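Local coordinates for beta-galactosidase (Bacillus circulans, PDB 4MAD), which probably hydrolyses terminal non-reducing beta-D-galactose residues of beta-D-galactosides, as a member of glycosyl hydrolase family 35, at residues H39-V44 / W69-P74; R89-A94 / E150-L155; G430-N435 / S439-E444. One frame throughout, in Å; residues are numbered along the deposited sequence.

Contact 1 of 3, residues H39-V44 / W69-P74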
loop_
_atom_site.group_PDB
_atom_site.type_symbol
_atom_site.label_atom_id
_atom_site.label_comp_id
_atom_site.label_asym_id
_atom_site.label_seq_id
_atom_site.Cartn_x
_atom_site.Cartn_y
_atom_site.Cartn_z
ATOM N N HIS A 39 -2.118 9.290 -4.851
ATOM C CA HIS A 39 -3.133 8.508 -4.166
ATOM C C HIS A 39 -3.581 9.167 -2.873
ATOM O O HIS A 39 -2.790 9.411 -2.020
ATOM C CB HIS A 39 -2.544 7.171 -3.810
ATOM C CG HIS A 39 -2.097 6.372 -4.976
ATOM N ND1 HIS A 39 -2.486 6.645 -6.260
ATOM C CD2 HIS A 39 -1.251 5.321 -5.056
ATOM C CE1 HIS A 39 -1.920 5.784 -7.077
ATOM N NE2 HIS A 39 -1.146 4.992 -6.371
ATOM N N TYR A 40 -4.857 9.423 -2.727
ATOM C CA TYR A 40 -5.296 10.150 -1.560
ATOM C C TYR A 40 -4.855 9.410 -0.295
ATOM O O TYR A 40 -4.613 10.001 0.696
ATOM C CB TYR A 40 -6.811 10.404 -1.554
ATOM C CG TYR A 40 -7.615 9.179 -1.737
ATOM C CD1 TYR A 40 -8.194 8.559 -0.680
ATOM C CD2 TYR A 40 -7.796 8.661 -2.953
ATOM C CE1 TYR A 40 -8.896 7.391 -0.840
ATOM C CE2 TYR A 40 -8.523 7.501 -3.136
ATOM C CZ TYR A 40 -9.059 6.845 -2.062
ATOM O OH TYR A 40 -9.759 5.709 -2.218
ATOM N N PHE A 41 -4.782 8.098 -0.395
ATOM C CA PHE A 41 -4.632 7.233 0.773
ATOM C C PHE A 41 -3.212 7.148 1.226
ATOM O O PHE A 41 -2.920 6.501 2.180
ATOM C CB PHE A 41 -5.234 5.873 0.561
ATOM C CG PHE A 41 -4.914 5.226 -0.763
ATOM C CD1 PHE A 41 -3.823 4.415 -0.888
ATOM C CD2 PHE A 41 -5.705 5.416 -1.870
ATOM C CE1 PHE A 41 -3.592 3.786 -2.033
ATOM C CE2 PHE A 41 -5.430 4.802 -3.012
ATOM C CZ PHE A 41 -4.371 3.997 -3.091
ATOM N N ARG A 42 -2.360 7.843 0.511
ATOM C CA ARG A 42 -0.945 7.829 0.791
ATOM C C ARG A 42 -0.341 9.151 1.326
ATOM O O ARG A 42 0.802 9.217 1.546
ATOM C CB ARG A 42 -0.193 7.312 -0.408
ATOM C CG ARG A 42 -0.264 5.819 -0.521
ATOM C CD ARG A 42 0.342 5.263 -1.782
ATOM N NE ARG A 42 0.816 3.909 -1.641
ATOM C CZ ARG A 42 0.645 2.928 -2.516
ATOM N NH1 ARG A 42 0.026 3.154 -3.641
ATOM N NH2 ARG A 42 1.158 1.740 -2.268
ATOM N N THR A 43 -1.169 10.177 1.518
ATOM C CA THR A 43 -0.735 11.428 2.107
ATOM C C THR A 43 -1.789 11.898 3.116
ATOM O O THR A 43 -2.904 11.751 2.874
ATOM C CB THR A 43 -0.482 12.461 1.014
ATOM O OG1 THR A 43 0.628 12.039 0.238
ATOM C CG2 THR A 43 -0.257 13.819 1.605
ATOM N N VAL A 44 -1.391 12.448 4.232
ATOM C CA VAL A 44 -2.402 12.898 5.196
ATOM C C VAL A 44 -3.237 14.022 4.584
ATOM O O VAL A 44 -2.717 14.807 3.861
ATOM C CB VAL A 44 -1.787 13.423 6.530
ATOM C CG1 VAL A 44 -1.195 12.292 7.313
ATOM C CG2 VAL A 44 -0.774 14.499 6.255
ATOM N N TRP A 69 -10.373 -0.136 -2.094
ATOM C CA TRP A 69 -11.559 -0.751 -1.543
ATOM C C TRP A 69 -11.359 -1.134 -0.086
ATOM O O TRP A 69 -12.150 -0.838 0.699
ATOM C CB TRP A 69 -11.894 -2.000 -2.371
ATOM C CG TRP A 69 -13.129 -2.768 -2.007
ATOM C CD1 TRP A 69 -14.021 -2.488 -1.040
ATOM C CD2 TRP A 69 -13.575 -3.986 -2.615
ATOM N NE1 TRP A 69 -15.019 -3.434 -1.020
ATOM C CE2 TRP A 69 -14.757 -4.362 -1.984
ATOM C CE3 TRP A 69 -13.104 -4.771 -3.648
ATOM C CZ2 TRP A 69 -15.450 -5.490 -2.352
ATOM C CZ3 TRP A 69 -13.817 -5.901 -4.008
ATOM C CH2 TRP A 69 -14.962 -6.234 -3.366
ATOM N N ASN A 70 -10.222 -1.735 0.239
ATOM C CA ASN A 70 -9.945 -2.144 1.607
ATOM C C ASN A 70 -10.018 -0.957 2.579
ATOM O O ASN A 70 -10.393 -1.108 3.696
ATOM C CB ASN A 70 -8.641 -2.964 1.760
ATOM C CG ASN A 70 -7.391 -2.254 1.211
ATOM O OD1 ASN A 70 -7.452 -1.189 0.781
ATOM N ND2 ASN A 70 -6.262 -2.934 1.266
ATOM N N LEU A 71 -9.645 0.227 2.125
ATOM C CA LEU A 71 -9.777 1.379 2.966
ATOM C C LEU A 71 -11.237 1.729 3.223
ATOM O O LEU A 71 -11.607 1.993 4.296
ATOM C CB LEU A 71 -9.017 2.548 2.408
ATOM C CG LEU A 71 -8.493 3.623 3.350
ATOM C CD1 LEU A 71 -7.583 3.024 4.336
ATOM C CD2 LEU A 71 -7.772 4.676 2.571
ATOM N N HIS A 72 -12.021 1.730 2.188
ATOM C CA HIS A 72 -13.444 2.012 2.229
ATOM C C HIS A 72 -14.419 0.999 2.838
ATOM O O HIS A 72 -15.475 1.398 3.223
ATOM C CB HIS A 72 -13.921 2.458 0.882
ATOM C CG HIS A 72 -13.148 3.629 0.383
ATOM N ND1 HIS A 72 -13.127 4.818 1.059
ATOM C CD2 HIS A 72 -12.293 3.776 -0.650
ATOM C CE1 HIS A 72 -12.331 5.656 0.440
ATOM N NE2 HIS A 72 -11.811 5.053 -0.601
ATOM N N GLU A 73 -14.075 -0.272 2.777
ATOM C CA GLU A 73 -14.883 -1.347 3.337
ATOM C C GLU A 73 -14.010 -2.305 4.127
ATOM O O GLU A 73 -13.862 -3.401 3.754
ATOM C CB GLU A 73 -15.654 -2.123 2.255
ATOM C CG GLU A 73 -16.896 -2.769 2.787
ATOM C CD GLU A 73 -17.743 -3.506 1.779
ATOM O OE1 GLU A 73 -18.711 -4.095 2.233
ATOM O OE2 GLU A 73 -17.443 -3.472 0.595
ATOM N N PRO A 74 -13.454 -1.811 5.209
ATOM C CA PRO A 74 -12.518 -2.570 6.039
ATOM C C PRO A 74 -13.138 -3.813 6.639
ATOM O O PRO A 74 -12.487 -4.774 6.846
ATOM C CB PRO A 74 -12.101 -1.584 7.105
ATOM C CG PRO A 74 -13.142 -0.569 7.118
ATOM C CD PRO A 74 -13.678 -0.468 5.736
#

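Contact 2 of 3, residues R89-A94 / E150-L155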
loop_
_atom_site.group_PDB
_atom_site.type_symbol
_atom_site.label_atom_id
_atom_site.label_comp_id
_atom_site.label_asym_id
_atom_site.label_seq_id
_atom_site.Cartn_x
_atom_site.Cartn_y
_atom_site.Cartn_z
ATOM N N ARG A 89 -13.330 14.707 -0.583
ATOM C CA ARG A 89 -12.573 15.881 -0.261
ATOM C C ARG A 89 -11.351 15.971 -1.157
ATOM O O ARG A 89 -11.031 17.005 -1.626
ATOM C CB ARG A 89 -12.166 15.820 1.184
ATOM C CG ARG A 89 -11.320 16.998 1.650
ATOM C CD ARG A 89 -10.794 16.808 3.054
ATOM N NE ARG A 89 -9.765 17.779 3.370
ATOM C CZ ARG A 89 -9.180 17.898 4.534
ATOM N NH1 ARG A 89 -9.498 17.098 5.519
ATOM N NH2 ARG A 89 -8.275 18.844 4.701
ATOM N N PHE A 90 -10.705 14.844 -1.391
ATOM C CA PHE A 90 -9.500 14.876 -2.168
ATOM C C PHE A 90 -9.809 15.360 -3.563
ATOM O O PHE A 90 -9.179 16.242 -4.062
ATOM C CB PHE A 90 -8.878 13.485 -2.211
ATOM C CG PHE A 90 -7.750 13.358 -3.197
ATOM C CD1 PHE A 90 -6.520 13.812 -2.909
ATOM C CD2 PHE A 90 -7.929 12.760 -4.399
ATOM C CE1 PHE A 90 -5.519 13.704 -3.785
ATOM C CE2 PHE A 90 -6.917 12.660 -5.274
ATOM C CZ PHE A 90 -5.736 13.116 -4.969
ATOM N N ILE A 91 -10.835 14.767 -4.153
ATOM C CA ILE A 91 -11.229 15.155 -5.477
ATOM C C ILE A 91 -11.708 16.629 -5.610
ATOM O O ILE A 91 -11.338 17.307 -6.499
ATOM C CB ILE A 91 -12.270 14.195 -6.039
ATOM C CG1 ILE A 91 -11.658 12.790 -6.136
ATOM C CG2 ILE A 91 -12.799 14.700 -7.353
ATOM C CD1 ILE A 91 -12.548 11.804 -6.693
ATOM N N LYS A 92 -12.466 17.091 -4.659
ATOM C CA LYS A 92 -12.830 18.503 -4.604
ATOM C C LYS A 92 -11.604 19.381 -4.482
ATOM O O LYS A 92 -11.593 20.439 -4.972
ATOM C CB LYS A 92 -13.763 18.781 -3.468
ATOM C CG LYS A 92 -15.138 18.363 -3.752
ATOM C CD LYS A 92 -15.973 18.451 -2.518
ATOM C CE LYS A 92 -17.392 18.381 -2.851
ATOM N NZ LYS A 92 -18.163 18.761 -1.694
ATOM N N THR A 93 -10.579 18.904 -3.813
ATOM C CA THR A 93 -9.361 19.654 -3.714
ATOM C C THR A 93 -8.679 19.829 -5.073
ATOM O O THR A 93 -8.183 20.871 -5.388
ATOM C CB THR A 93 -8.417 19.125 -2.646
ATOM O OG1 THR A 93 -9.120 18.983 -1.425
ATOM C CG2 THR A 93 -7.234 20.050 -2.447
ATOM N N ALA A 94 -8.688 18.768 -5.855
ATOM C CA ALA A 94 -8.115 18.777 -7.193
ATOM C C ALA A 94 -8.889 19.783 -8.041
ATOM O O ALA A 94 -8.341 20.622 -8.681
ATOM C CB ALA A 94 -8.180 17.417 -7.796
ATOM N N GLU A 150 -22.064 6.260 -5.592
ATOM C CA GLU A 150 -22.992 7.174 -5.008
ATOM C C GLU A 150 -22.242 8.373 -4.470
ATOM O O GLU A 150 -22.721 9.431 -4.536
ATOM C CB GLU A 150 -23.807 6.500 -3.916
ATOM C CG GLU A 150 -24.971 7.294 -3.483
ATOM C CD GLU A 150 -25.800 6.635 -2.376
ATOM O OE1 GLU A 150 -26.222 5.490 -2.520
ATOM O OE2 GLU A 150 -26.048 7.290 -1.347
ATOM N N ARG A 151 -21.093 8.153 -3.870
ATOM C CA ARG A 151 -20.248 9.213 -3.424
ATOM C C ARG A 151 -19.591 9.984 -4.556
ATOM O O ARG A 151 -19.472 11.156 -4.486
ATOM C CB ARG A 151 -19.185 8.748 -2.437
ATOM C CG ARG A 151 -19.655 7.903 -1.286
ATOM C CD ARG A 151 -20.527 8.550 -0.310
ATOM N NE ARG A 151 -20.984 7.617 0.695
ATOM C CZ ARG A 151 -20.554 7.610 1.935
ATOM N NH1 ARG A 151 -19.686 8.495 2.352
ATOM N NH2 ARG A 151 -21.051 6.751 2.765
ATOM N N LEU A 152 -19.108 9.280 -5.550
ATOM C CA LEU A 152 -18.491 9.859 -6.706
ATOM C C LEU A 152 -19.439 10.592 -7.657
ATOM O O LEU A 152 -19.024 11.407 -8.418
ATOM C CB LEU A 152 -17.693 8.842 -7.490
ATOM C CG LEU A 152 -16.591 8.082 -6.798
ATOM C CD1 LEU A 152 -15.971 7.115 -7.746
ATOM C CD2 LEU A 152 -15.572 9.035 -6.302
ATOM N N ARG A 153 -20.708 10.264 -7.637
ATOM C CA ARG A 153 -21.585 10.680 -8.692
ATOM C C ARG A 153 -21.655 12.217 -8.877
ATOM O O ARG A 153 -21.561 12.696 -9.959
ATOM C CB ARG A 153 -22.969 10.097 -8.472
ATOM C CG ARG A 153 -23.814 10.086 -9.672
ATOM C CD ARG A 153 -24.995 9.144 -9.489
ATOM N NE ARG A 153 -24.583 7.768 -9.677
ATOM C CZ ARG A 153 -24.793 6.747 -8.850
ATOM N NH1 ARG A 153 -25.433 6.863 -7.719
ATOM N NH2 ARG A 153 -24.312 5.590 -9.181
ATOM N N PRO A 154 -21.710 12.957 -7.798
ATOM C CA PRO A 154 -21.765 14.408 -7.868
ATOM C C PRO A 154 -20.501 14.954 -8.501
ATOM O O PRO A 154 -20.490 16.093 -8.899
ATOM C CB PRO A 154 -21.770 14.807 -6.424
ATOM C CG PRO A 154 -22.285 13.744 -5.755
ATOM C CD PRO A 154 -21.784 12.532 -6.415
ATOM N N LEU A 155 -19.445 14.158 -8.520
ATOM C CA LEU A 155 -18.135 14.613 -8.980
ATOM C C LEU A 155 -17.795 14.329 -10.434
ATOM O O LEU A 155 -16.800 14.781 -10.940
ATOM C CB LEU A 155 -17.042 14.129 -8.045
ATOM C CG LEU A 155 -17.085 14.586 -6.603
ATOM C CD1 LEU A 155 -16.154 13.765 -5.820
ATOM C CD2 LEU A 155 -16.811 16.073 -6.479
#

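Contact 3 of 3, residues G430-N435 / S439-E444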
loop_
_atom_site.group_PDB
_atom_site.type_symbol
_atom_site.label_atom_id
_atom_site.label_comp_id
_atom_site.label_asym_id
_atom_site.label_seq_id
_atom_site.Cartn_x
_atom_site.Cartn_y
_atom_site.Cartn_z
ATOM N N GLY A 430 13.405 -19.449 18.259
ATOM C CA GLY A 430 13.845 -19.014 16.957
ATOM C C GLY A 430 12.779 -18.421 16.085
ATOM O O GLY A 430 11.720 -18.164 16.530
ATOM N N ILE A 431 13.104 -18.220 14.820
ATOM C CA ILE A 431 12.135 -17.695 13.888
ATOM C C ILE A 431 11.912 -18.652 12.742
ATOM O O ILE A 431 12.794 -19.348 12.349
ATOM C CB ILE A 431 12.564 -16.383 13.271
ATOM C CG1 ILE A 431 13.873 -16.561 12.599
ATOM C CG2 ILE A 431 12.735 -15.339 14.285
ATOM C CD1 ILE A 431 14.533 -15.260 12.303
ATOM N N VAL A 432 10.694 -18.679 12.262
ATOM C CA VAL A 432 10.350 -19.284 11.013
ATOM C C VAL A 432 9.981 -18.198 9.985
ATOM O O VAL A 432 9.354 -17.246 10.304
ATOM C CB VAL A 432 9.184 -20.255 11.162
ATOM C CG1 VAL A 432 9.623 -21.502 11.897
ATOM C CG2 VAL A 432 8.091 -19.634 11.887
ATOM N N GLU A 433 10.387 -18.420 8.761
ATOM C CA GLU A 433 10.239 -17.458 7.703
ATOM C C GLU A 433 9.621 -18.106 6.481
ATOM O O GLU A 433 9.841 -19.235 6.202
ATOM C CB GLU A 433 11.594 -16.878 7.349
ATOM C CG GLU A 433 12.229 -16.087 8.463
ATOM C CD GLU A 433 13.214 -15.023 7.970
ATOM O OE1 GLU A 433 14.330 -15.410 7.718
ATOM O OE2 GLU A 433 12.874 -13.825 7.855
ATOM N N ARG A 434 8.863 -17.312 5.744
ATOM C CA ARG A 434 8.177 -17.830 4.566
ATOM C C ARG A 434 9.126 -18.356 3.512
ATOM O O ARG A 434 8.840 -19.292 2.857
ATOM C CB ARG A 434 7.280 -16.757 3.947
ATOM C CG ARG A 434 6.497 -17.158 2.773
ATOM C CD ARG A 434 5.298 -16.297 2.555
ATOM N NE ARG A 434 4.596 -16.620 1.347
ATOM C CZ ARG A 434 3.433 -16.130 1.017
ATOM N NH1 ARG A 434 2.851 -15.253 1.784
ATOM N NH2 ARG A 434 2.859 -16.480 -0.103
ATOM N N ASN A 435 10.228 -17.675 3.319
ATOM C CA ASN A 435 11.147 -17.978 2.246
ATOM C C ASN A 435 12.117 -19.020 2.688
ATOM O O ASN A 435 12.892 -18.856 3.578
ATOM C CB ASN A 435 11.862 -16.744 1.725
ATOM C CG ASN A 435 10.905 -15.725 1.158
ATOM O OD1 ASN A 435 11.166 -14.537 1.203
ATOM N ND2 ASN A 435 9.819 -16.188 0.667
ATOM N N SER A 439 10.995 -22.856 7.447
ATOM C CA SER A 439 9.692 -23.114 8.083
ATOM C C SER A 439 9.736 -24.152 9.164
ATOM O O SER A 439 8.735 -24.520 9.694
ATOM C CB SER A 439 8.638 -23.446 7.052
ATOM O OG SER A 439 8.379 -22.236 6.370
ATOM N N ARG A 440 10.946 -24.571 9.466
ATOM C CA ARG A 440 11.255 -25.602 10.419
ATOM C C ARG A 440 12.223 -25.093 11.495
ATOM O O ARG A 440 13.155 -24.427 11.183
ATOM C CB ARG A 440 11.952 -26.750 9.709
ATOM C CG ARG A 440 11.385 -28.052 9.979
ATOM C CD ARG A 440 12.347 -29.158 9.617
ATOM N NE ARG A 440 12.775 -28.985 8.262
ATOM C CZ ARG A 440 13.755 -29.632 7.669
ATOM N NH1 ARG A 440 14.448 -30.562 8.295
ATOM N NH2 ARG A 440 14.028 -29.342 6.428
ATOM N N LEU A 441 11.995 -25.462 12.744
ATOM C CA LEU A 441 12.973 -25.269 13.814
ATOM C C LEU A 441 13.143 -26.528 14.623
ATOM O O LEU A 441 12.242 -27.266 14.723
ATOM C CB LEU A 441 12.483 -24.246 14.801
ATOM C CG LEU A 441 12.515 -22.799 14.429
ATOM C CD1 LEU A 441 11.897 -21.991 15.470
ATOM C CD2 LEU A 441 13.892 -22.357 14.168
ATOM N N VAL A 442 14.262 -26.699 15.279
ATOM C CA VAL A 442 14.417 -27.814 16.199
ATOM C C VAL A 442 14.085 -27.375 17.611
ATOM O O VAL A 442 14.611 -26.455 18.100
ATOM C CB VAL A 442 15.833 -28.399 16.152
ATOM C CG1 VAL A 442 16.038 -29.432 17.152
ATOM C CG2 VAL A 442 16.162 -28.875 14.808
ATOM N N VAL A 443 13.168 -28.055 18.257
ATOM C CA VAL A 443 12.857 -27.783 19.637
ATOM C C VAL A 443 13.145 -28.982 20.499
ATOM O O VAL A 443 13.209 -30.059 20.004
ATOM C CB VAL A 443 11.443 -27.415 19.819
ATOM C CG1 VAL A 443 11.149 -26.184 19.040
ATOM C CG2 VAL A 443 10.591 -28.509 19.407
ATOM N N GLU A 444 13.369 -28.758 21.785
ATOM C CA GLU A 444 13.575 -29.823 22.727
ATOM C C GLU A 444 12.524 -29.765 23.804
ATOM O O GLU A 444 12.560 -28.891 24.619
ATOM C CB GLU A 444 14.904 -29.659 23.393
ATOM C CG GLU A 444 16.011 -29.580 22.453
ATOM C CD GLU A 444 16.388 -30.920 21.975
ATOM O OE1 GLU A 444 15.725 -31.854 22.382
ATOM O OE2 GLU A 444 17.354 -31.055 21.225
#

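Contact 1 of 3, residues H39-V44 / W69-P74
Y40 and H72 reach for each other from opposite directions and meet through a single hydrogen bond, Y40 OH to H72 NE2 at 2.7 Å. Each ring receives the other's atom at its rim, close to its own plane. The centroids therefore stay 5.8 Å apart with the planes turned by 29°, and neither ring lies over the other. Y40 can span the distance because its CG lies between the backbone N and the carbonyl carbon (chi1 53°), aiming the long phenol out of the 3-10 turn 40-42 at the short helix 69-72. A tyrosine suits this place because its ring offers a face to F41 CD2, 3.6 Å above the plane and over the centre, and its hydroxyl reaches a polar partner that a phenylalanine could not bond.

Beside this bond the contact is apolar. L71 points its CD2 methyl at F41 CB, 3.5 Å away, while the F41 ring itself leads off elsewhere. The two segments follow the first and second strands of the (β/α)8 barrel, so the contact ties neighbouring loops at the C-terminal end of the barrel, the end that carries the active site in this fold. The side chain of F41 is about 11 Å from that of E247, the predicted nucleophile.

All four touching residues are buried, so the polar atoms need partners within the protein. Y40 OH is also bonded to A68 N, and H72 ND1 to V80 O. Gripped at both nitrogens, the imidazole is fixed in its rotation, and the buried hydroxyl has two protein partners.

Contact 2 of 3, residues R89-A94 / E150-L155
I91 and L155 mark the closest backbone approach, their CA atoms 7.8 Å apart, where helix 87-97 passes the end of helix 135-152. These are successive outer helices of the (β/α)8 barrel, following its second and third strands. At 153-155 the chain tightens into a 3-10 turn, with L155 N bonded to L152 O at 2.8 Å, and this turn presents L155 to the neighbouring helix before the chain enters strand 163-167.

The meeting is wholly apolar. I91 carries most of the contact from its helix, and L155 most from the other side. I91 CG2 lies 3.8 Å from L155 CD1, and the longer arm carries CD1 to L152 CD2 at 4.1 Å. With CG1 anti to the carbonyl carbon (chi1 -62°) and the arm extended beyond it, the branched isoleucine can touch both leucines. The I91 and L152 side chains cross at about a right angle. I163 of the barrel strand touches both I91 and L155, continuing the apolar layer inward between helices and barrel.

Toward the surface a lysine is suitable, because its methylenes can pack while its ammonium group remains at the outside: K92 CG lies 3.9 Å from L155 CD2.

Contact 3 of 3, residues G430-N435 / S439-E444
V432 and L441 are set alike, each with a gamma carbon anti to its own carbonyl carbon: CG1 of V432 (chi1 -72°) and CG of L441 (chi1 -75°). These settings bring V432 CG1 to 4.1 Å from L441 CG across a beta-arch, in which the chain leaves one sheet and returns in another. Strand 427-433 edges the six-stranded antiparallel sheet and strand 440-445 edges the four-stranded one. Their short segments run nearly antiparallel, at 157° with axes 7.0 Å apart, yet no backbone hydrogen bond joins them. Each strand is bonded within its own sheet, V432 to G420 and L441 to L411, so side chains must close the seam.

V432, beta-branched and at home in a strand, also lays CG1 against the backbone just before the returning strand, 3.8 Å from S439 C. L441 reaches across to the other strand's backbone. Its CD1 rests 3.7 Å from G430 C, over a residue whose backbone angles would jam any side chain against the preceding carbonyl oxygen. Glycine is also the right neighbour for L441, since a beta carbon there would crowd the leucine's CD2. With an alanine here in place of L441, both methyls that cover G430 and I431 O would be gone, and a gap would probably open at the seam beside V432. Near the turn S439 OG offers E433 O a weak bond at most, while R434 makes salt bridges to D418 and D470 outside the arch. L441's second methyl completes the cover, with CD2 3.7 Å from I431 O.

How the contacts relate
Contacts 1 and 2 belong to the catalytic (β/α)8 barrel, while contact 3 lies in the first all-beta domain, and along the chain the three follow in series. Contacts 1 and 2 have centres 14 Å apart and touch directly: Y40 CB packs against F90 CG at 3.5 Å. Helices 69-72 and 87-97 follow each other in the chain, and the touch of Y40 with F90 makes the packing of the two contacts continuous. Contact 1 lies among the loops at the active-site end, contact 2 between outer helices away from the annotated sites. Contact 3 is separate, its centre 35 Å from that of contact 1 and 49 Å from that of contact 2, and joins two sheets within a different domain.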